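Local coordinates for phosphate-binding protein PstS 2 (Streptococcus pneumoniae, PDB 4H1X) that probably serves as the solute-binding lipoprotein of the ABC transporter PstSACB, which imports phosphate into the cell, at residues I14-G19 / E55-A60; S20-A25 / Y70-S75; L83-V88 / I232-N237. All coordinates share one frame; numbering follows the deposited sequence.

Interaction 1 of 3, residues I14-G19 / E55-A60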
ATOM      1  N   ILE A  14       4.423  10.368  15.126  1.00 10.51           N
ATOM      2  CA  ILE A  14       3.771  11.041  13.997  1.00 10.52           C
ATOM      3  C   ILE A  14       2.802  10.051  13.380  1.00 14.35           C
ATOM      4  O   ILE A  14       3.243   9.024  12.869  1.00 13.59           O
ATOM      5  CB  ILE A  14       4.779  11.582  12.920  1.00 13.98           C
ATOM      6  CG1 ILE A  14       5.961  12.419  13.514  1.00 15.75           C
ATOM      7  CG2 ILE A  14       4.042  12.330  11.780  1.00 14.64           C
ATOM      8  CD1 ILE A  14       5.614  13.570  14.391  1.00 18.67           C
ATOM      9  N   SER A  15       1.500  10.349  13.424  1.00 12.40           N
ATOM     10  CA  SER A  15       0.488   9.483  12.813  1.00 12.01           C
ATOM     11  C   SER A  15      -0.026  10.109  11.519  1.00 14.40           C
ATOM     12  O   SER A  15      -0.020  11.338  11.378  1.00 13.40           O
ATOM     13  CB  SER A  15      -0.678   9.276  13.779  1.00 15.40           C
ATOM     14  OG  SER A  15      -1.780   8.667  13.128  1.00 20.42           O
ATOM     15  N   ARG A  16      -0.508   9.276  10.578  1.00 10.90           N
ATOM     16  CA  ARG A  16      -1.172   9.818   9.408  1.00 11.06           C
ATOM     17  C   ARG A  16      -2.609  10.188   9.822  1.00 15.08           C
ATOM     18  O   ARG A  16      -3.055   9.791  10.901  1.00 13.67           O
ATOM     19  CB  ARG A  16      -1.121   8.827   8.224  1.00 12.60           C
ATOM     20  CG  ARG A  16       0.203   8.924   7.457  1.00 14.20           C
ATOM     21  CD  ARG A  16       0.390  10.264   6.695  1.00 14.78           C
ATOM     22  NE  ARG A  16      -0.724  10.517   5.777  1.00 17.20           N
ATOM     23  CZ  ARG A  16      -0.851   9.946   4.585  1.00 24.26           C
ATOM     24  NH1 ARG A  16       0.103   9.149   4.118  1.00 14.79           N
ATOM     25  NH2 ARG A  16      -1.929  10.166   3.852  1.00 19.04           N
ATOM     26  N   GLU A  17      -3.303  11.007   9.011  1.00 13.27           N
ATOM     27  CA  GLU A  17      -4.664  11.449   9.325  1.00 14.03           C
ATOM     28  C   GLU A  17      -5.655  10.285   9.311  1.00 17.66           C
ATOM     29  O   GLU A  17      -5.402   9.268   8.682  1.00 16.52           O
ATOM     30  CB  GLU A  17      -5.116  12.556   8.344  1.00 15.59           C
ATOM     31  CG  GLU A  17      -5.526  12.083   6.954  1.00 17.39           C
ATOM     32  CD  GLU A  17      -4.422  11.650   6.010  1.00 19.85           C
ATOM     33  OE1 GLU A  17      -3.238  11.651   6.417  1.00 16.53           O
ATOM     34  OE2 GLU A  17      -4.750  11.293   4.856  1.00 16.40           O
ATOM     35  N   ASN A  18      -6.759  10.432  10.050  1.00 15.78           N
ATOM     36  CA  ASN A  18      -7.822   9.427  10.112  1.00 15.78           C
ATOM     37  C   ASN A  18      -8.368   9.167   8.705  1.00 17.50           C
ATOM     38  O   ASN A  18      -8.620  10.119   7.965  1.00 18.73           O
ATOM     39  CB  ASN A  18      -8.940   9.950  11.012  1.00 16.68           C
ATOM     40  CG  ASN A  18      -9.954   8.914  11.370  1.00 37.49           C
ATOM     41  OD1 ASN A  18     -10.801   8.534  10.556  1.00 29.90           O
ATOM     42  ND2 ASN A  18      -9.904   8.455  12.611  1.00 36.51           N
ATOM     43  N   GLY A  19      -8.495   7.902   8.339  1.00 13.74           N
ATOM     44  CA  GLY A  19      -8.977   7.510   7.017  1.00 14.40           C
ATOM     45  C   GLY A  19      -7.872   7.257   6.012  1.00 17.40           C
ATOM     46  O   GLY A  19      -8.146   6.744   4.926  1.00 17.55           O
ATOM     47  N   GLU A  55       4.832  13.483   2.439  1.00 16.43           N
ATOM     48  CA  GLU A  55       5.726  14.642   2.503  0.50 17.24           C
ATOM     49  C   GLU A  55       5.699  15.265   3.912  1.00 20.31           C
ATOM     50  O   GLU A  55       6.729  15.688   4.433  1.00 20.39           O
ATOM     51  CB  GLU A  55       5.322  15.688   1.443  0.50 19.21           C
ATOM     52  CG  GLU A  55       5.517  15.252  -0.011  0.50 29.97           C
ATOM     53  CD  GLU A  55       4.710  14.075  -0.542  0.50 43.78           C
ATOM     54  OE1 GLU A  55       3.520  13.933  -0.171  0.50 21.92           O
ATOM     55  OE2 GLU A  55       5.276  13.294  -1.340  0.50 39.37           O
ATOM     56  N   GLY A  56       4.497  15.324   4.488  1.00 14.84           N
ATOM     57  CA  GLY A  56       4.279  15.893   5.809  1.00 15.39           C
ATOM     58  C   GLY A  56       4.960  15.062   6.882  1.00 16.93           C
ATOM     59  O   GLY A  56       5.599  15.621   7.780  1.00 14.33           O
ATOM     60  N   VAL A  57       4.868  13.711   6.758  1.00 12.53           N
ATOM     61  CA  VAL A  57       5.536  12.789   7.703  1.00 10.99           C
ATOM     62  C   VAL A  57       7.054  13.007   7.586  1.00 14.46           C
ATOM     63  O   VAL A  57       7.697  13.264   8.602  1.00 12.44           O
ATOM     64  CB  VAL A  57       5.146  11.286   7.556  1.00 12.98           C
ATOM     65  CG1 VAL A  57       5.974  10.422   8.513  1.00 12.56           C
ATOM     66  CG2 VAL A  57       3.665  11.081   7.862  1.00 12.37           C
ATOM     67  N   LEU A  58       7.599  12.994   6.352  1.00 13.81           N
ATOM     68  CA  LEU A  58       9.040  13.215   6.087  1.00 14.75           C
ATOM     69  C   LEU A  58       9.534  14.512   6.706  1.00 17.08           C
ATOM     70  O   LEU A  58      10.549  14.493   7.399  1.00 17.30           O
ATOM     71  CB  LEU A  58       9.360  13.210   4.583  1.00 15.80           C
ATOM     72  CG  LEU A  58       9.298  11.845   3.908  1.00 19.91           C
ATOM     73  CD1 LEU A  58       9.368  11.980   2.407  1.00 22.08           C
ATOM     74  CD2 LEU A  58      10.391  10.937   4.402  1.00 19.13           C
ATOM     75  N   SER A  59       8.794  15.616   6.514  1.00 15.27           N
ATOM     76  CA  SER A  59       9.138  16.934   7.056  1.00 15.12           C
ATOM     77  C   SER A  59       9.149  16.921   8.597  1.00 17.22           C
ATOM     78  O   SER A  59      10.061  17.492   9.207  1.00 16.10           O
ATOM     79  CB  SER A  59       8.153  17.985   6.548  1.00 19.56           C
ATOM     80  OG  SER A  59       8.365  19.228   7.203  1.00 31.22           O
ATOM     81  N   ALA A  60       8.098  16.337   9.217  1.00 12.36           N
ATOM     82  CA  ALA A  60       7.980  16.267  10.670  1.00 13.48           C
ATOM     83  C   ALA A  60       9.116  15.432  11.277  1.00 15.14           C
ATOM     84  O   ALA A  60       9.661  15.808  12.317  1.00 15.21           O
ATOM     85  CB  ALA A  60       6.635  15.678  11.057  1.00 14.72           C
TER

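Interaction 2 of 3, residues S20-A25 / Y70-S75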
ATOM      1  N   SER A  20      -6.608   7.620   6.351  1.00 13.66           N
ATOM      2  CA  SER A  20      -5.447   7.366   5.479  1.00 12.98           C
ATOM      3  C   SER A  20      -5.313   5.861   5.212  1.00 14.69           C
ATOM      4  O   SER A  20      -5.371   5.073   6.153  1.00 12.08           O
ATOM      5  CB  SER A  20      -4.166   7.882   6.130  1.00 14.36           C
ATOM      6  OG  SER A  20      -3.014   7.232   5.599  1.00 22.08           O
ATOM      7  N   GLY A  21      -5.118   5.469   3.954  1.00 14.29           N
ATOM      8  CA  GLY A  21      -4.928   4.052   3.636  1.00 13.98           C
ATOM      9  C   GLY A  21      -3.651   3.484   4.242  1.00 16.98           C
ATOM     10  O   GLY A  21      -3.641   2.348   4.720  1.00 15.71           O
ATOM     11  N   THR A  22      -2.569   4.291   4.268  1.00 13.65           N
ATOM     12  CA  THR A  22      -1.290   3.886   4.857  1.00 14.36           C
ATOM     13  C   THR A  22      -1.459   3.687   6.363  1.00 16.22           C
ATOM     14  O   THR A  22      -0.932   2.709   6.904  1.00 14.37           O
ATOM     15  CB  THR A  22      -0.189   4.893   4.514  1.00 22.79           C
ATOM     16  OG1 THR A  22      -0.055   4.950   3.086  1.00 21.24           O
ATOM     17  CG2 THR A  22       1.144   4.521   5.131  1.00 18.00           C
ATOM     18  N   ARG A  23      -2.252   4.573   7.020  1.00 13.36           N
ATOM     19  CA  ARG A  23      -2.542   4.419   8.452  1.00 11.96           C
ATOM     20  C   ARG A  23      -3.306   3.106   8.695  1.00 14.96           C
ATOM     21  O   ARG A  23      -2.979   2.375   9.622  1.00 13.72           O
ATOM     22  CB  ARG A  23      -3.353   5.603   8.975  1.00 11.93           C
ATOM     23  CG  ARG A  23      -3.765   5.410  10.447  1.00 13.54           C
ATOM     24  CD  ARG A  23      -4.327   6.696  11.008  1.00 19.00           C
ATOM     25  NE  ARG A  23      -4.883   6.512  12.355  1.00 21.71           N
ATOM     26  CZ  ARG A  23      -5.216   7.509  13.169  1.00 28.05           C
ATOM     27  NH1 ARG A  23      -5.054   8.771  12.787  1.00 18.29           N
ATOM     28  NH2 ARG A  23      -5.709   7.253  14.375  1.00 19.52           N
ATOM     29  N   GLY A  24      -4.301   2.841   7.863  1.00 14.24           N
ATOM     30  CA  GLY A  24      -5.117   1.632   7.964  1.00 14.58           C
ATOM     31  C   GLY A  24      -4.255   0.389   7.880  1.00 17.28           C
ATOM     32  O   GLY A  24      -4.377  -0.510   8.707  1.00 17.83           O
ATOM     33  N   ALA A  25      -3.354   0.359   6.898  1.00 14.79           N
ATOM     34  CA  ALA A  25      -2.450  -0.777   6.693  1.00 15.19           C
ATOM     35  C   ALA A  25      -1.490  -0.934   7.870  1.00 17.17           C
ATOM     36  O   ALA A  25      -1.372  -2.031   8.432  1.00 17.73           O
ATOM     37  CB  ALA A  25      -1.672  -0.582   5.415  1.00 15.85           C
ATOM     38  N   TYR A  70       5.666   6.750   9.829  1.00 10.53           N
ATOM     39  CA  TYR A  70       5.673   5.679   8.841  1.00  9.39           C
ATOM     40  C   TYR A  70       5.306   6.261   7.480  1.00 11.91           C
ATOM     41  O   TYR A  70       4.467   7.167   7.388  1.00  9.83           O
ATOM     42  CB  TYR A  70       4.752   4.500   9.218  1.00 10.42           C
ATOM     43  CG  TYR A  70       3.359   4.946   9.618  1.00 11.73           C
ATOM     44  CD1 TYR A  70       2.391   5.230   8.654  1.00 12.48           C
ATOM     45  CD2 TYR A  70       3.002   5.072  10.958  1.00 12.15           C
ATOM     46  CE1 TYR A  70       1.118   5.679   9.020  1.00 13.36           C
ATOM     47  CE2 TYR A  70       1.739   5.526  11.331  1.00 13.01           C
ATOM     48  CZ  TYR A  70       0.793   5.805  10.363  1.00 14.09           C
ATOM     49  OH  TYR A  70      -0.449   6.250  10.754  1.00 14.01           O
ATOM     50  N   ILE A  71       5.955   5.756   6.435  1.00  8.95           N
ATOM     51  CA  ILE A  71       5.716   6.190   5.052  1.00  8.61           C
ATOM     52  C   ILE A  71       5.777   5.001   4.109  1.00 12.58           C
ATOM     53  O   ILE A  71       6.373   3.953   4.431  1.00 10.24           O
ATOM     54  CB  ILE A  71       6.806   7.239   4.593  1.00 11.55           C
ATOM     55  CG1 ILE A  71       8.247   6.605   4.622  1.00 12.62           C
ATOM     56  CG2 ILE A  71       6.739   8.582   5.378  1.00 12.27           C
ATOM     57  CD1 ILE A  71       9.426   7.448   4.119  1.00 19.22           C
ATOM     58  N   SER A  72       5.222   5.191   2.901  1.00 12.01           N
ATOM     59  CA  SER A  72       5.350   4.212   1.828  0.50 11.53           C
ATOM     60  C   SER A  72       6.854   4.038   1.561  1.00 14.42           C
ATOM     61  O   SER A  72       7.582   5.041   1.484  1.00 14.02           O
ATOM     62  CB  SER A  72       4.617   4.714   0.581  0.50 15.94           C
ATOM     63  OG  SER A  72       3.227   4.862   0.821  0.50 22.31           O
ATOM     64  N   LEU A  73       7.346   2.796   1.474  1.00 11.86           N
ATOM     65  CA  LEU A  73       8.775   2.510   1.275  1.00 12.34           C
ATOM     66  C   LEU A  73       9.390   3.240   0.056  1.00 15.74           C
ATOM     67  O   LEU A  73      10.500   3.728   0.159  1.00 15.32           O
ATOM     68  CB  LEU A  73       9.003   1.001   1.149  1.00 12.26           C
ATOM     69  CG  LEU A  73      10.448   0.524   0.995  1.00 17.97           C
ATOM     70  CD1 LEU A  73      11.348   1.012   2.164  1.00 18.79           C
ATOM     71  CD2 LEU A  73      10.494  -0.987   0.900  1.00 21.44           C
ATOM     72  N   GLY A  74       8.652   3.326  -1.055  1.00 14.87           N
ATOM     73  CA  GLY A  74       9.118   4.002  -2.266  1.00 15.37           C
ATOM     74  C   GLY A  74       9.384   5.489  -2.104  1.00 19.24           C
ATOM     75  O   GLY A  74      10.050   6.100  -2.951  1.00 19.25           O
ATOM     76  N   SER A  75       8.864   6.085  -1.026  1.00 14.86           N
ATOM     77  CA  SER A  75       9.022   7.505  -0.728  1.00 14.77           C
ATOM     78  C   SER A  75      10.191   7.814   0.216  1.00 18.64           C
ATOM     79  O   SER A  75      10.401   8.986   0.532  1.00 18.14           O
ATOM     80  CB  SER A  75       7.735   8.056  -0.129  1.00 17.88           C
ATOM     81  OG  SER A  75       6.658   7.945  -1.049  1.00 23.82           O
TER

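Interaction 3 of 3, residues L83-V88 / I232-N237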
ATOM      1  N   LEU A  83      14.154   2.479  10.102  1.00 13.89           N
ATOM      2  CA  LEU A  83      14.527   1.501  11.114  1.00 13.71           C
ATOM      3  C   LEU A  83      14.480   0.107  10.530  1.00 15.68           C
ATOM      4  O   LEU A  83      13.665  -0.169   9.648  1.00 13.73           O
ATOM      5  CB  LEU A  83      13.569   1.563  12.331  1.00 13.34           C
ATOM      6  CG  LEU A  83      13.609   2.818  13.215  1.00 16.78           C
ATOM      7  CD1 LEU A  83      12.536   2.745  14.313  1.00 16.36           C
ATOM      8  CD2 LEU A  83      14.973   3.023  13.837  1.00 18.22           C
ATOM      9  N   GLU A  84      15.333  -0.788  11.043  1.00 12.73           N
ATOM     10  CA  GLU A  84      15.224  -2.193  10.681  1.00 12.01           C
ATOM     11  C   GLU A  84      14.105  -2.765  11.569  1.00 18.03           C
ATOM     12  O   GLU A  84      13.951  -2.308  12.708  1.00 17.46           O
ATOM     13  CB  GLU A  84      16.575  -2.915  10.882  1.00 13.29           C
ATOM     14  CG  GLU A  84      17.643  -2.389   9.928  1.00 17.02           C
ATOM     15  CD  GLU A  84      18.974  -3.116   9.974  1.00 43.84           C
ATOM     16  OE1 GLU A  84      19.189  -3.918  10.913  1.00 41.51           O
ATOM     17  OE2 GLU A  84      19.808  -2.871   9.073  1.00 40.08           O
ATOM     18  N   ILE A  85      13.303  -3.706  11.053  1.00 16.33           N
ATOM     19  CA  ILE A  85      12.229  -4.310  11.852  0.50 17.39           C
ATOM     20  C   ILE A  85      12.537  -5.794  11.973  1.00 23.64           C
ATOM     21  O   ILE A  85      12.681  -6.483  10.955  1.00 23.79           O
ATOM     22  CB  ILE A  85      10.812  -4.011  11.300  0.50 20.75           C
ATOM     23  CG1 ILE A  85      10.449  -2.536  11.521  0.50 21.39           C
ATOM     24  CG2 ILE A  85       9.761  -4.903  11.969  0.50 22.39           C
ATOM     25  CD1 ILE A  85      10.698  -1.690  10.400  0.50 27.09           C
ATOM     26  N   ASP A  86      12.698  -6.268  13.227  1.00 22.52           N
ATOM     27  CA  ASP A  86      13.082  -7.662  13.528  1.00 24.03           C
ATOM     28  C   ASP A  86      14.441  -7.970  12.877  1.00 28.02           C
ATOM     29  O   ASP A  86      14.639  -9.052  12.313  1.00 28.89           O
ATOM     30  CB  ASP A  86      12.019  -8.672  13.047  1.00 26.10           C
ATOM     31  CG  ASP A  86      10.642  -8.603  13.681  1.00 38.56           C
ATOM     32  OD1 ASP A  86      10.558  -8.333  14.908  1.00 37.40           O
ATOM     33  OD2 ASP A  86       9.657  -8.933  12.979  1.00 45.33           O
ATOM     34  N   GLY A  87      15.341  -6.987  12.918  1.00 23.50           N
ATOM     35  CA  GLY A  87      16.674  -7.067  12.330  1.00 23.32           C
ATOM     36  C   GLY A  87      16.734  -7.094  10.810  1.00 26.36           C
ATOM     37  O   GLY A  87      17.830  -7.284  10.260  1.00 26.61           O
ATOM     38  N   VAL A  88      15.574  -6.865  10.113  1.00 18.88           N
ATOM     39  CA  VAL A  88      15.455  -6.863   8.632  1.00 17.75           C
ATOM     40  C   VAL A  88      15.381  -5.427   8.083  1.00 19.70           C
ATOM     41  O   VAL A  88      14.487  -4.657   8.451  1.00 18.22           O
ATOM     42  CB  VAL A  88      14.227  -7.688   8.136  1.00 21.44           C
ATOM     43  CG1 VAL A  88      14.122  -7.693   6.608  1.00 20.58           C
ATOM     44  CG2 VAL A  88      14.244  -9.121   8.681  1.00 21.93           C
ATOM     45  N   ILE A 232       6.098  -0.549   3.837  1.00 12.30           N
ATOM     46  CA  ILE A 232       5.978   0.597   4.732  1.00 11.83           C
ATOM     47  C   ILE A 232       7.294   0.702   5.511  1.00 13.25           C
ATOM     48  O   ILE A 232       7.750  -0.284   6.089  1.00 12.80           O
ATOM     49  CB  ILE A 232       4.739   0.493   5.658  1.00 14.69           C
ATOM     50  CG1 ILE A 232       3.414   0.548   4.845  1.00 15.70           C
ATOM     51  CG2 ILE A 232       4.771   1.582   6.754  1.00 12.21           C
ATOM     52  CD1 ILE A 232       2.179   0.062   5.609  1.00 21.07           C
ATOM     53  N   ALA A 233       7.921   1.868   5.468  1.00  9.91           N
ATOM     54  CA  ALA A 233       9.150   2.153   6.203  1.00 11.14           C
ATOM     55  C   ALA A 233       8.795   2.912   7.466  1.00 12.28           C
ATOM     56  O   ALA A 233       7.969   3.845   7.416  1.00 13.08           O
ATOM     57  CB  ALA A 233      10.101   2.993   5.345  1.00 12.24           C
ATOM     58  N   VAL A 234       9.406   2.527   8.571  1.00  9.68           N
ATOM     59  CA  VAL A 234       9.289   3.226   9.856  1.00  8.87           C
ATOM     60  C   VAL A 234      10.502   4.113   9.917  1.00 12.40           C
ATOM     61  O   VAL A 234      11.638   3.606   9.866  1.00 13.32           O
ATOM     62  CB  VAL A 234       9.178   2.265  11.059  1.00 12.54           C
ATOM     63  CG1 VAL A 234       9.127   3.062  12.361  1.00 12.64           C
ATOM     64  CG2 VAL A 234       7.946   1.377  10.930  1.00 12.93           C
ATOM     65  N   VAL A 235      10.289   5.417   9.991  1.00  8.21           N
ATOM     66  CA  VAL A 235      11.390   6.350   9.855  1.00  7.58           C
ATOM     67  C   VAL A 235      11.588   7.207  11.115  1.00 11.41           C
ATOM     68  O   VAL A 235      10.623   7.606  11.778  1.00 11.66           O
ATOM     69  CB  VAL A 235      11.215   7.254   8.591  1.00 12.00           C
ATOM     70  CG1 VAL A 235      11.407   6.448   7.300  1.00 11.50           C
ATOM     71  CG2 VAL A 235       9.857   7.985   8.573  1.00 12.46           C
ATOM     72  N   VAL A 236      12.850   7.492  11.401  1.00  7.94           N
ATOM     73  CA  VAL A 236      13.310   8.319  12.512  1.00  8.72           C
ATOM     74  C   VAL A 236      14.236   9.414  11.961  1.00 13.62           C
ATOM     75  O   VAL A 236      14.622   9.376  10.791  1.00 13.76           O
ATOM     76  CB  VAL A 236      14.017   7.481  13.623  1.00 12.79           C
ATOM     77  CG1 VAL A 236      13.065   6.457  14.241  1.00 13.51           C
ATOM     78  CG2 VAL A 236      15.299   6.815  13.102  1.00 13.05           C
ATOM     79  N   ASN A 237      14.584  10.381  12.808  1.00 11.46           N
ATOM     80  CA  ASN A 237      15.491  11.444  12.420  1.00 11.81           C
ATOM     81  C   ASN A 237      16.894  10.860  12.256  1.00 15.24           C
ATOM     82  O   ASN A 237      17.235   9.902  12.946  1.00 14.75           O
ATOM     83  CB  ASN A 237      15.470  12.527  13.493  1.00 11.90           C
ATOM     84  CG  ASN A 237      16.176  13.787  13.078  1.00 22.99           C
ATOM     85  OD1 ASN A 237      17.393  13.911  13.192  1.00 19.03           O
ATOM     86  ND2 ASN A 237      15.415  14.757  12.612  1.00 15.57           N
TER
HETATM   87  O   HOH W   1      11.380   0.547   8.234  1.00 13.42           O

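Interaction 1 of 3, residues I14-G19 / E55-A60
I14 lies over one side of helix 54-63, its two branches spread between V57 and A60, one turn apart on the helix. With CG1 beside the backbone N and CG2 anti to it (chi1 -49°), the side chain reaches both: CG2 meets V57 CG2 at 4.1 Å, while I14 CD1 touches A60 CB, also at 4.1 Å. The I14 and V57 side chains lie alongside, pointing opposite ways, and the touch is methyl on methyl. The strand 14-16 and the helix run almost exactly antiparallel, their axes 9.3 Å apart, the spacing of a helix laid on a sheet in an alpha/beta lobe of a periplasmic binding protein.

Two residues on, R16 crosses V57 at about a right angle and brings its CD to 3.6 Å from V57 CG2. Its chain bends twice, at chi2 (-68°) and chi3 (-56°), so the methylenes lie on the valine and the guanidinium turns on toward E17. E17 holds that end side-on: R16 NE meets E17 OE1 at 2.8 Å and R16 NH2 meets E17 OE2 at 3.2 Å, both close to the guanidinium plane and both on syn lone pairs. R16 NH2 also binds a citrate, probably from the crystallisation liquor. Strands 49-51 and 67-72, both parallel to 12-16, flank it on either side in the sheet.

Across the interface, then, everything is aliphatic, and the helix is seated by dispersion and the burial of methyl groups. The two-nitrogen grip of E17 should limit rotation of the guanidinium and partly offset its charge beside the bound anion.

Interaction 2 of 3, residues S20-A25 / Y70-S75
Helix 21-25 passes strand 70-72 at 115°, axes 9.1 Å apart, with T22 and S72 the nearest pair of CA atoms. This is the strand-turn-helix corner of a periplasmic binding protein lobe, where the first helix starts just after the first strand. S20 is its N-cap: S20 OG accepts from R23 N at 3.1 Å, a fairly straight bond at 165°.

T22 turns its methyl to the sheet and its hydroxyl to the pocket. CG2 comes up at the edge of the Y70 ring, near its plane, 3.8 Å from Y70 CD1. On the other branch, T22 OG1 bonds an oxygen of a bound citrate; a weak bond from S72 OG to the same oxygen is doubtful, since it belongs to one of two modelled conformers. S20 OG binds this citrate too, so although the molecule probably came from the crystallisation liquor, it may mark a spot suited to an anion at the helix start.

R23 runs straight from CG to NE, its CG anti to the backbone N (chi1 175°), and the extended chain carries the guanidinium past the phenol to D42, a salt bridge, and to R16 O. F26 stacks on the Y70 ring. The phenol oxygen accepts from R16 N, and on the helix side Y70 OH rests against the aliphatic root of the arginine, 3.4 Å from R23 CG.

Interaction 3 of 3, residues L83-V88 / I232-N237
L83 and V234 face each other across two antiparallel strands, joined by one direct backbone bond and one bridged by water. L83 N donates to V234 O at 2.8 Å, nearly straight at 169° and coming in almost head-on to the carbonyl. Where an ordinary hydrogen-bonded pair would have its second bond, water 1 sits instead: it accepts from V234 N at 2.8 Å and donates to L83 O, also at 2.8 Å. The strands spread on that side just enough to admit the water.

Side chains close the first shell. L83 lays its isobutyl end into the corner formed by two valines, its CD1 lying 3.9 Å from V234 CG1 and 3.8 Å from V236 CG1. Its other methyl, CD2, meets V236 CG2 at 3.9 Å. The leucine crosses V236 at about a right angle and V234 more obliquely. V236 presents both methyls to it, because chi1 of -62° sets CG2 between the backbone N and the carbonyl carbon and CG1 beside the N. I85 CD1 may add a looser touch on V234 CG2, doubtful because it belongs to one of two modelled conformers.

Farther out, a type I' turn from I85 to V88 reverses the chain after L83 and E84, with D86 and G87 at positive phi. I85 N bonds V88 O at 3.0 Å, and V88 N returns the bond to I85 O. Strand 244-245 pairs with the far edge of 81-85 through E84, while D86 OD1 takes M247 N at the start of helix 247-254. I68 backs L83 and V234.

The link between strands thus rests on one direct bond, one bridging water satisfying a carbonyl and an amide, and close aliphatic packing beside the direct bond that would tend to keep solvent from it.

From the N terminus, strand 12-16 leads through the loop at 17-20 directly into helix 21-30. Interaction 1 closes a loop back onto that strand from helix 54-63, and interaction 2 closes another from strand 67-72 onto the helix, so the two cross along the chain. They touch through R16, which meets R23 and Y70. Interaction 3 comes after both in series and spans 143 residues, a stretch that includes strands 155-162, 183-190 and 207-210, probably most of the second lobe, before strand 223-236 returns to pair with 81-85. That returning strand also neighbours 67-72, where I71 O and A233 N join interactions 2 and 3. All three meet on one sheet.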